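Beta-galactosidase (Bacillus circulans, PDB 4MAD) probably hydrolyses terminal non-reducing beta-D-galactose residues from beta-D-galactosides, as a family 35 glycoside hydrolase built on a catalytic (beta/alpha)8 barrel. Local coordinates at residues E552-P564 against Q583-A595. Sequence-based numbering, arbitrary orientation.
Sequences EIGPQQTLYVPAP and QSVTFVDTPVLGA
Thr558 and Val592 meet through a side-chain hydroxyl and a backbone amide: Val592 N donates to Thr558 OG1 over 2.9 Å. Chi1 of 50° sets OG1 between the backbone N and the carbonyl carbon of Thr558, turned to the chain that passes it, where it also lies against Pro591 CA. A beta-branched hydroxyl residue suits this place, for its methyl CG2 reaches Val592 CB at 4.2 Å while OG1 serves the amide. Replacing Thr558 by a valine would probably leave the Val592 amide without its acceptor.

One residue back, Gln557 N gives Val592 O a nearly straight bond (2.9 Å, 177°). Residues 589-595 run on from strand 584-588 alongside 555-557, which lead into strand 558-561, one of the two edge strands of an eight-stranded antiparallel sheet in the galactose-binding domain region; strand 528-531 lies between these two strands. Along the Gln557 side chain, CB packs on Val592 CG1 at 4.0 Å, and CG touches both that methyl and Ala595 CB. The chain then bends at chi2 (-86°). This carries NE2 back to Glu552 O at 3.1 Å, where it stands above the carbonyl plane. Glutamine suits the place by joining an apolar stem to an amide N-H. Beyond, Pro555, preceded by a cis peptide and lacking an N-H, still offers its carbonyl: Ala595 N reaches Pro555 O in the carbonyl plane, on a lone pair, at 3.0 Å.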
loop_
_atom_site.group_PDB
_atom_site.type_symbol
_atom_site.label_atom_id
_atom_site.label_comp_id
_atom_site.label_asym_id
_atom_site.label_seq_id
_atom_site.Cartn_x
_atom_site.Cartn_y
_atom_site.Cartn_z
ATOM N N GLU A 552 6.555 9.602 15.182
ATOM C CA GLU A 552 7.652 9.417 16.115
ATOM C C GLU A 552 7.641 8.059 16.799
ATOM O O GLU A 552 8.630 7.655 17.356
ATOM C CB GLU A 552 7.620 10.488 17.205
ATOM C CG GLU A 552 6.425 10.395 18.026
ATOM C CD GLU A 552 6.140 11.570 18.974
ATOM O OE1 GLU A 552 6.903 12.509 19.056
ATOM O OE2 GLU A 552 5.082 11.512 19.616
ATOM N N ILE A 553 6.492 7.401 16.790
ATOM C CA ILE A 553 6.350 6.129 17.491
ATOM C C ILE A 553 7.109 4.972 16.850
ATOM O O ILE A 553 7.241 3.958 17.424
ATOM C CB ILE A 553 4.906 5.737 17.827
ATOM C CG1 ILE A 553 4.105 5.368 16.597
ATOM C CG2 ILE A 553 4.282 6.799 18.646
ATOM C CD1 ILE A 553 2.771 4.843 16.875
ATOM N N GLY A 554 7.555 5.182 15.623
ATOM C CA GLY A 554 8.361 4.208 14.939
ATOM C C GLY A 554 7.659 2.995 14.403
ATOM O O GLY A 554 6.505 2.966 14.328
ATOM N N PRO A 555 8.386 1.959 14.050
ATOM C CA PRO A 555 9.835 1.878 14.091
ATOM C C PRO A 555 10.591 2.661 13.041
ATOM O O PRO A 555 11.761 2.820 13.198
ATOM C CB PRO A 555 10.090 0.395 13.845
ATOM C CG PRO A 555 8.945 -0.069 13.105
ATOM C CD PRO A 555 7.819 0.843 13.305
ATOM N N GLN A 556 9.937 3.017 11.964
ATOM C CA GLN A 556 10.534 3.816 10.926
ATOM C C GLN A 556 10.718 5.258 11.403
ATOM O O GLN A 556 9.813 5.815 11.903
ATOM C CB GLN A 556 9.671 3.785 9.672
ATOM C CG GLN A 556 10.055 4.768 8.594
ATOM C CD GLN A 556 9.312 4.562 7.324
ATOM O OE1 GLN A 556 8.335 3.905 7.316
ATOM N NE2 GLN A 556 9.785 5.115 6.247
ATOM N N GLN A 557 11.925 5.803 11.235
ATOM C CA GLN A 557 12.153 7.196 11.557
ATOM C C GLN A 557 12.700 8.054 10.425
ATOM O O GLN A 557 12.990 9.161 10.637
ATOM C CB GLN A 557 13.038 7.321 12.765
ATOM C CG GLN A 557 12.558 6.542 13.893
ATOM C CD GLN A 557 11.568 7.257 14.729
ATOM O OE1 GLN A 557 11.337 8.381 14.557
ATOM N NE2 GLN A 557 11.009 6.561 15.688
ATOM N N THR A 558 12.839 7.492 9.239
ATOM C CA THR A 558 13.310 8.211 8.058
ATOM C C THR A 558 12.390 7.942 6.906
ATOM O O THR A 558 11.772 6.930 6.892
ATOM C CB THR A 558 14.678 7.766 7.594
ATOM O OG1 THR A 558 14.721 6.354 7.490
ATOM C CG2 THR A 558 15.737 8.212 8.511
ATOM N N LEU A 559 12.323 8.870 5.977
ATOM C CA LEU A 559 11.607 8.703 4.749
ATOM C C LEU A 559 12.598 8.686 3.588
ATOM O O LEU A 559 13.324 9.563 3.465
ATOM C CB LEU A 559 10.577 9.820 4.497
ATOM C CG LEU A 559 9.257 9.813 5.247
ATOM C CD1 LEU A 559 8.387 11.051 5.056
ATOM C CD2 LEU A 559 8.508 8.579 5.032
ATOM N N TYR A 560 12.503 7.681 2.749
ATOM C CA TYR A 560 13.316 7.546 1.566
ATOM C C TYR A 560 12.902 8.538 0.528
ATOM O O TYR A 560 11.781 8.663 0.219
ATOM C CB TYR A 560 13.249 6.116 1.054
ATOM C CG TYR A 560 13.704 5.779 -0.342
ATOM C CD1 TYR A 560 14.957 6.052 -0.780
ATOM C CD2 TYR A 560 12.873 5.131 -1.181
ATOM C CE1 TYR A 560 15.336 5.721 -2.000
ATOM C CE2 TYR A 560 13.231 4.808 -2.411
ATOM C CZ TYR A 560 14.485 5.096 -2.823
ATOM O OH TYR A 560 14.830 4.761 -4.062
ATOM N N VAL A 561 13.902 9.210 0.004
ATOM C CA VAL A 561 13.775 10.094 -1.099
ATOM C C VAL A 561 14.519 9.563 -2.329
ATOM O O VAL A 561 15.681 9.671 -2.405
ATOM C CB VAL A 561 14.384 11.441 -0.750
ATOM C CG1 VAL A 561 14.156 12.417 -1.836
ATOM C CG2 VAL A 561 13.915 11.939 0.546
ATOM N N PRO A 562 13.819 9.035 -3.291
ATOM C CA PRO A 562 14.446 8.612 -4.520
ATOM C C PRO A 562 15.064 9.787 -5.276
ATOM O O PRO A 562 14.483 10.812 -5.350
ATOM C CB PRO A 562 13.278 8.048 -5.327
ATOM C CG PRO A 562 12.279 7.756 -4.381
ATOM C CD PRO A 562 12.400 8.722 -3.301
ATOM N N ALA A 563 16.185 9.564 -5.926
ATOM C CA ALA A 563 16.839 10.661 -6.589
ATOM C C ALA A 563 15.951 11.378 -7.610
ATOM O O ALA A 563 16.061 12.562 -7.762
ATOM C CB ALA A 563 18.060 10.196 -7.233
ATOM N N PRO A 564 15.083 10.667 -8.298
ATOM C CA PRO A 564 14.272 11.286 -9.353
ATOM C C PRO A 564 13.339 12.373 -8.872
ATOM O O PRO A 564 12.912 13.162 -9.641
ATOM C CB PRO A 564 13.501 10.128 -9.894
ATOM C CG PRO A 564 14.459 9.009 -9.784
ATOM C CD PRO A 564 15.099 9.213 -8.460
ATOM N N GLN A 583 12.519 23.490 13.975
ATOM C CA GLN A 583 13.074 24.443 13.040
ATOM C C GLN A 583 13.628 23.930 11.722
ATOM O O GLN A 583 13.846 24.665 10.837
ATOM C CB GLN A 583 14.114 25.299 13.730
ATOM C CG GLN A 583 13.661 26.069 14.908
ATOM C CD GLN A 583 12.600 27.107 14.621
ATOM O OE1 GLN A 583 12.515 27.666 13.545
ATOM N NE2 GLN A 583 11.790 27.378 15.617
ATOM N N SER A 584 13.855 22.639 11.668
ATOM C CA SER A 584 14.578 22.014 10.584
ATOM C C SER A 584 14.419 20.517 10.502
ATOM O O SER A 584 13.953 19.895 11.379
ATOM C CB SER A 584 16.061 22.291 10.754
ATOM O OG SER A 584 16.558 21.577 11.817
ATOM N N VAL A 585 14.891 19.867 9.363
ATOM C CA VAL A 585 15.161 18.483 9.228
ATOM C C VAL A 585 16.573 18.266 8.598
ATOM O O VAL A 585 17.080 19.124 8.001
ATOM C CB VAL A 585 14.103 17.775 8.361
ATOM C CG1 VAL A 585 12.739 17.835 9.033
ATOM C CG2 VAL A 585 14.049 18.396 6.974
ATOM N N THR A 586 16.905 17.060 8.652
ATOM C CA THR A 586 18.216 16.728 8.136
ATOM C C THR A 586 18.162 15.569 7.165
ATOM O O THR A 586 17.416 14.687 7.360
ATOM C CB THR A 586 19.175 16.290 9.213
ATOM O OG1 THR A 586 18.935 17.031 10.369
ATOM C CG2 THR A 586 20.544 16.603 8.779
ATOM N N PHE A 587 18.944 15.620 6.107
ATOM C CA PHE A 587 18.909 14.588 5.131
ATOM C C PHE A 587 20.147 13.708 5.406
ATOM O O PHE A 587 21.199 14.204 5.532
ATOM C CB PHE A 587 18.944 15.165 3.725
ATOM C CG PHE A 587 17.656 15.789 3.298
ATOM C CD1 PHE A 587 16.870 15.227 2.352
ATOM C CD2 PHE A 587 17.254 16.930 3.874
ATOM C CE1 PHE A 587 15.693 15.788 2.013
ATOM C CE2 PHE A 587 16.075 17.502 3.532
ATOM C CZ PHE A 587 15.310 16.929 2.593
ATOM N N VAL A 588 19.965 12.409 5.493
ATOM C CA VAL A 588 21.024 11.483 5.830
ATOM C C VAL A 588 21.187 10.387 4.756
ATOM O O VAL A 588 20.379 10.292 3.885
ATOM C CB VAL A 588 20.777 10.865 7.200
ATOM C CG1 VAL A 588 20.663 11.909 8.189
ATOM C CG2 VAL A 588 19.540 10.081 7.190
ATOM N N ASP A 589 22.262 9.598 4.829
ATOM C CA ASP A 589 22.582 8.638 3.800
ATOM C C ASP A 589 22.264 7.190 4.114
ATOM O O ASP A 589 22.520 6.327 3.361
ATOM C CB ASP A 589 24.014 8.800 3.317
ATOM C CG ASP A 589 24.995 8.182 4.202
ATOM O OD1 ASP A 589 24.692 7.885 5.328
ATOM O OD2 ASP A 589 26.109 7.994 3.766
ATOM N N THR A 590 21.646 6.983 5.253
ATOM C CA THR A 590 21.163 5.678 5.578
ATOM C C THR A 590 19.891 5.748 6.358
ATOM O O THR A 590 19.733 6.631 7.107
ATOM C CB THR A 590 22.191 4.924 6.356
ATOM O OG1 THR A 590 21.862 3.535 6.350
ATOM C CG2 THR A 590 22.215 5.410 7.703
ATOM N N PRO A 591 19.028 4.782 6.175
ATOM C CA PRO A 591 17.736 4.844 6.828
ATOM C C PRO A 591 17.738 4.369 8.266
ATOM O O PRO A 591 18.602 3.676 8.680
ATOM C CB PRO A 591 16.902 3.892 6.012
ATOM C CG PRO A 591 17.840 2.872 5.577
ATOM C CD PRO A 591 19.185 3.512 5.484
ATOM N N VAL A 592 16.677 4.738 8.972
ATOM C CA VAL A 592 16.363 4.194 10.280
ATOM C C VAL A 592 14.993 3.529 10.172
ATOM O O VAL A 592 14.007 4.174 10.154
ATOM C CB VAL A 592 16.341 5.225 11.344
ATOM C CG1 VAL A 592 15.941 4.635 12.629
ATOM C CG2 VAL A 592 17.684 5.821 11.479
ATOM N N LEU A 593 14.982 2.224 10.066
ATOM C CA LEU A 593 13.742 1.487 9.899
ATOM C C LEU A 593 13.441 0.741 11.160
ATOM O O LEU A 593 12.479 0.081 11.247
ATOM C CB LEU A 593 13.870 0.507 8.769
ATOM C CG LEU A 593 14.224 1.086 7.427
ATOM C CD1 LEU A 593 14.307 0.053 6.386
ATOM C CD2 LEU A 593 13.244 2.092 7.072
ATOM N N GLY A 594 14.327 0.824 12.116
ATOM C CA GLY A 594 14.261 -0.063 13.230
ATOM C C GLY A 594 14.516 0.499 14.591
ATOM O O GLY A 594 15.102 -0.093 15.427
ATOM N N ALA A 595 14.043 1.672 14.829
ATOM C CA ALA A 595 14.216 2.101 16.153
ATOM C C ALA A 595 13.170 1.406 17.075
ATOM O O ALA A 595 12.266 2.025 17.568
ATOM C CB ALA A 595 14.173 3.539 16.221
#